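Local structure of porin (Rhodobacter capsulatus, 2POR) at residues A176-A188 with A199-A211. The protein forms trimeric outer-membrane channels through which small hydrophilic solutes, up to about 0.6 kDa, diffuse passively. Residues are numbered along the deposited sequence; the frame is centred on the assembly and turned at random.
Sequences ALMADMEQLELAA and AYYADGELDRDFA. With C8E ((hydroxyethyloxy)tri(ethyloxy)octane), chain H.
One face of the Phe-210 ring carries Met-181, whose SD sits 3.7 Å above the ring plane, offset toward the rim, with CE over the same face at 4.2 Å from the centroid: a Met-aromatic contact with a CH-pi component. At the edge of the Arg-208 guanidinium, in its plane, lies Asp-209 OD1, part of a side-on, two-nitrogen salt bridge. Here strand 195-207 of a hairpin in the 16-stranded porin barrel passes into helix 208-214. Segments 181-188 and 199-207 run antiparallel at 167°, and Glu-182/Glu-205, Leu-184/Asp-203, Leu-186/Tyr-201 and Ala-188/Ala-199 are hydrogen-bonded pairs, each with two N-H to O bonds.

Side chains alternate between the faces. On one, the Gln-183 amide gives NE2 to the anti lone pair of Glu-185 OE2 (2.9 Å), while Ala-202 CB lies 3.9 Å from Gln-183 CG; Gln-183 OE1 is hydrogen-bonded to His-229 and Glu-185 OE1 to Ser-79. On the face of Leu-186 and Tyr-201, detergent C1 lies 3.8 Å from Leu-186 CB, consistent with lipid contact at this end.

Where the ladder ends, the Asp-207 carboxylate takes over. Its CG, anti to the backbone N (chi1 169°), meets Met-178 CG at 3.6 Å. OD2 caps the helix by accepting from Phe-210 N, and water joins it to Leu-177 O. OD1 accepts from Ala-179 N at 2.9 Å, on the anti side, 33° out of the carboxylate plane.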
loop_
_atom_site.group_PDB
_atom_site.type_symbol
_atom_site.label_atom_id
_atom_site.label_comp_id
_atom_site.label_asym_id
_atom_site.label_seq_id
_atom_site.Cartn_x
_atom_site.Cartn_y
_atom_site.Cartn_z
ATOM N N ALA A 176 4.776 6.209 38.797
ATOM C CA ALA A 176 3.560 6.789 39.380
ATOM C C ALA A 176 2.424 6.528 38.412
ATOM O O ALA A 176 1.280 6.299 38.825
ATOM C CB ALA A 176 3.608 8.296 39.527
ATOM N N LEU A 177 2.751 6.537 37.102
ATOM C CA LEU A 177 1.746 6.312 36.081
ATOM C C LEU A 177 1.568 4.871 35.575
ATOM O O LEU A 177 0.445 4.488 35.217
ATOM C CB LEU A 177 2.071 7.236 34.940
ATOM C CG LEU A 177 1.926 8.717 35.254
ATOM C CD1 LEU A 177 2.335 9.503 34.050
ATOM C CD2 LEU A 177 0.487 9.066 35.560
ATOM N N MET A 178 2.613 4.034 35.539
ATOM C CA MET A 178 2.508 2.648 35.040
ATOM C C MET A 178 3.574 1.875 35.758
ATOM O O MET A 178 4.715 2.318 35.789
ATOM C CB MET A 178 2.768 2.594 33.522
ATOM C CG MET A 178 2.453 1.194 32.992
ATOM S SD MET A 178 2.871 1.008 31.234
ATOM C CE MET A 178 4.650 1.025 31.336
ATOM N N ALA A 179 3.224 0.805 36.447
ATOM C CA ALA A 179 4.169 -0.007 37.182
ATOM C C ALA A 179 5.089 -0.736 36.199
ATOM O O ALA A 179 4.711 -1.011 35.053
ATOM C CB ALA A 179 3.464 -1.096 37.985
ATOM N N ASP A 180 6.294 -1.045 36.608
ATOM C CA ASP A 180 7.153 -1.966 35.860
ATOM C C ASP A 180 6.534 -3.355 35.784
ATOM O O ASP A 180 5.824 -3.766 36.720
ATOM C CB ASP A 180 8.473 -2.124 36.537
ATOM C CG ASP A 180 9.355 -0.910 36.521
ATOM O OD1 ASP A 180 9.159 -0.033 35.690
ATOM O OD2 ASP A 180 10.265 -0.864 37.343
ATOM N N MET A 181 6.803 -4.128 34.724
ATOM C CA MET A 181 6.181 -5.432 34.581
ATOM C C MET A 181 7.278 -6.476 34.303
ATOM O O MET A 181 8.360 -6.116 33.813
ATOM C CB MET A 181 5.190 -5.416 33.417
ATOM C CG MET A 181 4.147 -4.280 33.441
ATOM S SD MET A 181 2.762 -4.450 32.316
ATOM C CE MET A 181 3.075 -2.914 31.551
ATOM N N GLU A 182 7.067 -7.746 34.621
ATOM C CA GLU A 182 8.014 -8.786 34.271
ATOM C C GLU A 182 7.263 -10.077 34.194
ATOM O O GLU A 182 6.145 -10.180 34.723
ATOM C CB GLU A 182 9.115 -8.935 35.273
ATOM C CG GLU A 182 8.636 -9.288 36.652
ATOM C CD GLU A 182 9.742 -9.764 37.582
ATOM O OE1 GLU A 182 10.805 -9.134 37.650
ATOM O OE2 GLU A 182 9.515 -10.794 38.225
ATOM N N GLN A 183 7.815 -11.069 33.480
ATOM C CA GLN A 183 7.176 -12.370 33.346
ATOM C C GLN A 183 8.286 -13.380 33.083
ATOM O O GLN A 183 9.231 -13.073 32.348
ATOM C CB GLN A 183 6.195 -12.335 32.183
ATOM C CG GLN A 183 5.378 -13.579 32.007
ATOM C CD GLN A 183 4.347 -13.332 30.941
ATOM O OE1 GLN A 183 3.401 -12.630 31.203
ATOM N NE2 GLN A 183 4.358 -13.822 29.716
ATOM N N LEU A 184 8.186 -14.521 33.730
ATOM C CA LEU A 184 9.115 -15.617 33.557
ATOM C C LEU A 184 8.339 -16.727 32.899
ATOM O O LEU A 184 7.198 -16.960 33.297
ATOM C CB LEU A 184 9.625 -16.118 34.880
ATOM C CG LEU A 184 10.533 -17.370 34.816
ATOM C CD1 LEU A 184 12.006 -17.006 34.531
ATOM C CD2 LEU A 184 10.400 -18.101 36.134
ATOM N N GLU A 185 8.875 -17.436 31.900
ATOM C CA GLU A 185 8.157 -18.522 31.238
ATOM C C GLU A 185 8.990 -19.820 31.237
ATOM O O GLU A 185 10.227 -19.748 31.143
ATOM C CB GLU A 185 7.873 -18.244 29.757
ATOM C CG GLU A 185 6.968 -17.089 29.354
ATOM C CD GLU A 185 7.651 -15.804 28.936
ATOM O OE1 GLU A 185 8.804 -15.780 28.532
ATOM O OE2 GLU A 185 6.999 -14.784 29.009
ATOM N N LEU A 186 8.302 -20.958 31.320
ATOM C CA LEU A 186 8.884 -22.284 31.125
ATOM C C LEU A 186 8.027 -22.834 30.017
ATOM O O LEU A 186 6.794 -22.709 30.060
ATOM C CB LEU A 186 8.711 -23.256 32.286
ATOM C CG LEU A 186 9.305 -22.760 33.557
ATOM C CD1 LEU A 186 8.843 -23.667 34.673
ATOM C CD2 LEU A 186 10.806 -22.657 33.404
ATOM N N ALA A 187 8.642 -23.422 29.003
ATOM C CA ALA A 187 7.885 -23.964 27.905
ATOM C C ALA A 187 8.473 -25.339 27.590
ATOM O O ALA A 187 9.658 -25.585 27.817
ATOM C CB ALA A 187 8.028 -23.041 26.706
ATOM N N ALA A 188 7.663 -26.231 27.091
ATOM C CA ALA A 188 8.096 -27.552 26.704
ATOM C C ALA A 188 7.433 -27.839 25.373
ATOM O O ALA A 188 6.257 -27.491 25.215
ATOM C CB ALA A 188 7.626 -28.590 27.722
ATOM N N ALA A 199 3.306 -26.884 25.784
ATOM C CA ALA A 199 2.794 -26.478 27.088
ATOM C C ALA A 199 3.655 -25.366 27.644
ATOM O O ALA A 199 4.848 -25.295 27.307
ATOM C CB ALA A 199 2.850 -27.613 28.084
ATOM N N TYR A 200 3.118 -24.450 28.462
ATOM C CA TYR A 200 3.960 -23.412 29.044
ATOM C C TYR A 200 3.356 -23.048 30.411
ATOM O O TYR A 200 2.186 -23.339 30.667
ATOM C CB TYR A 200 4.006 -22.146 28.153
ATOM C CG TYR A 200 2.676 -21.371 28.138
ATOM C CD1 TYR A 200 1.610 -21.769 27.336
ATOM C CD2 TYR A 200 2.518 -20.275 29.004
ATOM C CE1 TYR A 200 0.392 -21.087 27.401
ATOM C CE2 TYR A 200 1.307 -19.594 29.077
ATOM C CZ TYR A 200 0.251 -20.002 28.279
ATOM O OH TYR A 200 -0.950 -19.312 28.389
ATOM N N TYR A 201 4.134 -22.383 31.222
ATOM C CA TYR A 201 3.663 -21.837 32.453
ATOM C C TYR A 201 4.351 -20.479 32.502
ATOM O O TYR A 201 5.546 -20.366 32.196
ATOM C CB TYR A 201 4.096 -22.753 33.591
ATOM C CG TYR A 201 3.846 -22.072 34.925
ATOM C CD1 TYR A 201 2.567 -22.117 35.444
ATOM C CD2 TYR A 201 4.883 -21.397 35.564
ATOM C CE1 TYR A 201 2.311 -21.473 36.627
ATOM C CE2 TYR A 201 4.625 -20.746 36.748
ATOM C CZ TYR A 201 3.337 -20.799 37.261
ATOM O OH TYR A 201 3.052 -20.156 38.454
ATOM N N ALA A 202 3.633 -19.425 32.911
ATOM C CA ALA A 202 4.203 -18.078 33.000
ATOM C C ALA A 202 3.747 -17.466 34.330
ATOM O O ALA A 202 2.629 -17.706 34.781
ATOM C CB ALA A 202 3.698 -17.145 31.870
ATOM N N ASP A 203 4.583 -16.655 34.922
ATOM C CA ASP A 203 4.304 -16.077 36.207
ATOM C C ASP A 203 4.964 -14.709 36.270
ATOM O O ASP A 203 6.109 -14.560 35.803
ATOM C CB ASP A 203 4.869 -17.047 37.249
ATOM C CG ASP A 203 4.573 -16.641 38.664
ATOM O OD1 ASP A 203 3.479 -16.903 39.158
ATOM O OD2 ASP A 203 5.444 -16.032 39.262
ATOM N N GLY A 204 4.327 -13.674 36.833
ATOM C CA GLY A 204 5.028 -12.405 36.975
ATOM C C GLY A 204 4.128 -11.339 37.566
ATOM O O GLY A 204 3.235 -11.639 38.377
ATOM N N GLU A 205 4.333 -10.104 37.129
ATOM C CA GLU A 205 3.453 -9.045 37.578
ATOM C C GLU A 205 3.255 -8.035 36.485
ATOM O O GLU A 205 4.127 -7.803 35.649
ATOM C CB GLU A 205 4.000 -8.346 38.812
ATOM C CG GLU A 205 5.300 -7.624 38.634
ATOM C CD GLU A 205 5.904 -7.099 39.935
ATOM O OE1 GLU A 205 5.840 -7.808 40.947
ATOM O OE2 GLU A 205 6.454 -5.988 39.900
ATOM N N LEU A 206 2.053 -7.468 36.505
ATOM C CA LEU A 206 1.574 -6.552 35.494
ATOM C C LEU A 206 1.161 -5.228 36.127
ATOM O O LEU A 206 0.866 -5.196 37.321
ATOM C CB LEU A 206 0.366 -7.132 34.806
ATOM C CG LEU A 206 0.532 -8.415 34.004
ATOM C CD1 LEU A 206 -0.813 -8.801 33.408
ATOM C CD2 LEU A 206 1.604 -8.196 32.926
ATOM N N ASP A 207 1.141 -4.130 35.368
ATOM C CA ASP A 207 0.597 -2.871 35.821
ATOM C C ASP A 207 -0.893 -3.133 36.042
ATOM O O ASP A 207 -1.560 -3.795 35.232
ATOM C CB ASP A 207 0.782 -1.822 34.756
ATOM C CG ASP A 207 0.007 -0.544 35.062
ATOM O OD1 ASP A 207 0.422 0.172 35.976
ATOM O OD2 ASP A 207 -0.999 -0.291 34.401
ATOM N N ARG A 208 -1.436 -2.559 37.125
ATOM C CA ARG A 208 -2.843 -2.708 37.483
ATOM C C ARG A 208 -3.788 -2.332 36.376
ATOM O O ARG A 208 -4.663 -3.121 36.012
ATOM C CB ARG A 208 -3.214 -1.834 38.704
ATOM C CG ARG A 208 -4.699 -1.908 39.132
ATOM C CD ARG A 208 -5.029 -0.734 40.073
ATOM N NE ARG A 208 -4.981 0.535 39.362
ATOM C CZ ARG A 208 -4.212 1.533 39.800
ATOM N NH1 ARG A 208 -3.471 1.441 40.904
ATOM N NH2 ARG A 208 -4.155 2.638 39.082
ATOM N N ASP A 209 -3.646 -1.116 35.848
ATOM C CA ASP A 209 -4.607 -0.702 34.860
ATOM C C ASP A 209 -4.403 -1.392 33.506
ATOM O O ASP A 209 -5.373 -1.614 32.787
ATOM C CB ASP A 209 -4.531 0.819 34.747
ATOM C CG ASP A 209 -5.071 1.527 36.015
ATOM O OD1 ASP A 209 -5.878 0.964 36.751
ATOM O OD2 ASP A 209 -4.655 2.647 36.253
ATOM N N PHE A 210 -3.194 -1.809 33.161
ATOM C CA PHE A 210 -2.963 -2.629 31.957
ATOM C C PHE A 210 -3.710 -3.982 32.145
ATOM O O PHE A 210 -4.490 -4.417 31.273
ATOM C CB PHE A 210 -1.416 -2.756 31.822
ATOM C CG PHE A 210 -0.882 -3.733 30.779
ATOM C CD1 PHE A 210 -0.729 -5.076 31.099
ATOM C CD2 PHE A 210 -0.559 -3.283 29.515
ATOM C CE1 PHE A 210 -0.255 -5.969 30.155
ATOM C CE2 PHE A 210 -0.082 -4.183 28.572
ATOM C CZ PHE A 210 0.066 -5.518 28.893
ATOM N N ALA A 211 -3.581 -4.629 33.317
ATOM C CA ALA A 211 -4.308 -5.844 33.626
ATOM C C ALA A 211 -5.806 -5.697 33.553
ATOM O O ALA A 211 -6.511 -6.554 33.007
ATOM C CB ALA A 211 -3.891 -6.280 35.016
HETATM C C1 C8E H . 6.633 -26.382 31.930
HETATM C C2 C8E H . 5.225 -26.647 31.403
HETATM C C3 C8E H . 4.193 -26.850 32.501
HETATM C C4 C8E H . 2.757 -26.733 31.937
HETATM C C5 C8E H . 1.667 -27.141 32.938
HETATM C C6 C8E H . 0.225 -26.736 32.612
HETATM C C7 C8E H . -0.427 -27.433 31.430
HETATM C C8 C8E H . -1.915 -27.656 31.717
HETATM O O9 C8E H . -2.835 -26.571 31.957
HETATM C C10 C8E H . -4.026 -26.630 31.137
HETATM C C11 C8E H . -5.385 -26.004 31.548
HETATM O O12 C8E H . -6.157 -26.446 32.680
HETATM C C13 C8E H . -7.139 -27.450 32.376
HETATM C C14 C8E H . -8.560 -27.297 32.952
HETATM O O15 C8E H . -9.530 -26.370 32.425
HETATM C C16 C8E H . -10.759 -27.035 32.038
HETATM C C17 C8E H . -12.041 -26.335 31.487
HETATM O O18 C8E H . -12.157 -25.744 30.164
HETATM C C19 C8E H . -13.012 -26.436 29.242
HETATM C C20 C8E H . -12.360 -27.235 28.124
HETATM O O21 C8E H . -13.327 -27.794 27.242
HETATM O O HOH W 1 -1.166 2.310 33.838
HETATM O O HOH W 2 -2.348 4.246 36.596
HETATM O O HOH W 3 6.340 -3.049 39.635
#